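Local atomic coordinates of 3-hydroxyacyl-thioester dehydratase Z (Mycobacterium tuberculosis, PDB entry 2C2I), a protein that probably catalyses the reversible hydration of trans-2-enoyl-CoA to (3R)-3-hydroxyacyl-CoA, working as a homodimer in fatty acid metabolism. Residues A68-P71 with R72-Q76. Sequence-based numbering, arbitrary orientation.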
loop_
_atom_site.group_PDB
_atom_site.type_symbol
_atom_site.label_atom_id
_atom_site.label_comp_id
_atom_site.label_asym_id
_atom_site.label_seq_id
_atom_site.Cartn_x
_atom_site.Cartn_y
_atom_site.Cartn_z
ATOM N N ALA A 68 3.439 -1.032 3.039
ATOM C CA ALA A 68 3.020 -0.129 4.120
ATOM C C ALA A 68 3.953 -0.125 5.338
ATOM O O ALA A 68 3.776 0.691 6.252
ATOM C CB ALA A 68 1.569 -0.449 4.547
ATOM N N LEU A 69 4.934 -1.032 5.361
ATOM C CA LEU A 69 6.001 -0.927 6.357
ATOM C C LEU A 69 7.006 0.216 6.077
ATOM O O LEU A 69 7.835 0.524 6.927
ATOM C CB LEU A 69 6.751 -2.257 6.526
ATOM C CG LEU A 69 5.971 -3.513 6.920
ATOM C CD1 LEU A 69 6.899 -4.740 6.890
ATOM C CD2 LEU A 69 5.333 -3.344 8.306
ATOM N N LEU A 70 6.915 0.860 4.915
ATOM C CA LEU A 70 7.895 1.898 4.559
ATOM C C LEU A 70 8.025 3.027 5.591
ATOM O O LEU A 70 9.146 3.392 5.971
ATOM C CB LEU A 70 7.659 2.446 3.132
ATOM C CG LEU A 70 8.575 1.900 2.040
ATOM C CD1 LEU A 70 8.577 0.347 2.043
ATOM C CD2 LEU A 70 8.151 2.506 0.686
ATOM N N PRO A 71 6.895 3.613 6.030
ATOM C CA PRO A 71 6.997 4.637 7.086
ATOM C C PRO A 71 7.730 4.193 8.368
ATOM O O PRO A 71 8.642 4.894 8.820
ATOM C CB PRO A 71 5.527 5.011 7.359
ATOM C CG PRO A 71 4.836 4.738 5.984
ATOM C CD PRO A 71 5.505 3.462 5.537
ATOM N N ARG A 72 7.360 3.054 8.939
ATOM C CA ARG A 72 8.046 2.567 10.158
ATOM C C ARG A 72 9.544 2.387 9.902
ATOM O O ARG A 72 10.374 2.793 10.710
ATOM C CB ARG A 72 7.461 1.234 10.636
ATOM C CG ARG A 72 8.259 0.558 11.740
ATOM C CD ARG A 72 7.627 -0.751 12.168
ATOM N NE ARG A 72 8.303 -1.282 13.345
ATOM C CZ ARG A 72 8.234 -2.548 13.742
ATOM N NH1 ARG A 72 7.507 -3.425 13.060
ATOM N NH2 ARG A 72 8.904 -2.936 14.824
ATOM N N LEU A 73 9.873 1.757 8.786
ATOM C CA LEU A 73 11.271 1.394 8.507
ATOM C C LEU A 73 12.120 2.640 8.217
ATOM O O LEU A 73 13.269 2.753 8.681
ATOM C CB LEU A 73 11.326 0.344 7.400
ATOM C CG LEU A 73 10.620 -1.005 7.689
ATOM C CD1 LEU A 73 10.755 -1.959 6.516
ATOM C CD2 LEU A 73 11.141 -1.676 8.936
ATOM N N GLN A 74 11.548 3.580 7.472
ATOM C CA GLN A 74 12.211 4.860 7.173
ATOM C C GLN A 74 12.365 5.734 8.431
ATOM O O GLN A 74 13.361 6.417 8.578
ATOM C CB GLN A 74 11.486 5.596 6.045
ATOM C CG GLN A 74 11.655 4.880 4.694
ATOM C CD GLN A 74 10.693 5.352 3.620
ATOM O OE1 GLN A 74 9.873 6.238 3.844
ATOM N NE2 GLN A 74 10.783 4.740 2.439
ATOM N N HIS A 75 11.417 5.638 9.365
ATOM C CA HIS A 75 11.516 6.363 10.649
ATOM C C HIS A 75 12.728 5.897 11.477
ATOM O O HIS A 75 13.317 6.691 12.223
ATOM C CB HIS A 75 10.213 6.210 11.446
ATOM C CG HIS A 75 10.164 7.016 12.708
ATOM N ND1 HIS A 75 9.804 8.347 12.724
ATOM C CD2 HIS A 75 10.403 6.676 13.997
ATOM C CE1 HIS A 75 9.830 8.797 13.966
ATOM N NE2 HIS A 75 10.193 7.805 14.759
ATOM N N GLN A 76 13.109 4.626 11.314
ATOM C CA GLN A 76 14.308 4.057 11.921
ATOM C C GLN A 76 15.586 4.622 11.282
ATOM O O GLN A 76 16.662 4.575 11.897
ATOM C CB GLN A 76 14.321 2.524 11.800
ATOM C CG GLN A 76 13.310 1.804 12.695
ATOM C CD GLN A 76 13.371 0.296 12.576
ATOM O OE1 GLN A 76 14.236 -0.256 11.895
ATOM N NE2 GLN A 76 12.463 -0.381 13.250
HETATM O O HOH W 1 4.853 1.744 8.505
#
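Leu-73 and Gln-74 both turn CG away from their own carbonyl carbon (chi1 -61° and -69°), which leans each side chain back over the turn that precedes it. Leu-73 thereby brings CD1 to 4.0 Å from CB of Leu-69, one turn earlier, and its CG rests close to the Leu-69 carbonyl oxygen. Gln-74 sets CB and CG over Leu-70 O, then runs on extended and slants across the Leu-70 side chain, its NE2 lying 3.6 Å from Leu-70 CG. That amide nitrogen is buried yet satisfied, because it donates to the hydroxyl of Thr-129; glutamine suits the place, being long enough to cross Leu-70 and ending in an N-H donor for the sheet.

Beneath the side chains run three i to i+4 backbone bonds: Leu-73 N to Leu-69 O at 3.0 Å, Gln-74 N to Leu-70 O at 2.8 Å and His-75 N to Pro-71 O at 2.9 Å. Proline fits the first turn, since it has no N-H to give and such a turn asks for none. A water links the chain at this end, donating to Ala-68 O (2.7 Å) and accepting from Arg-72 N (2.9 Å).

The leucines face inward, Leu-73 onto Val-24 and Ala-108, Leu-70 onto Val-131 and Ala-143, whereas the imidazole of His-75 is exposed. Pro-71 and Arg-72 pack against Phe-64 and Thr-38, respectively, of the second subunit. This amphipathic turn belongs to helix 70-75, lying against the curved antiparallel sheet as part of the helical "sausage" in the "bun" of the hotdog fold.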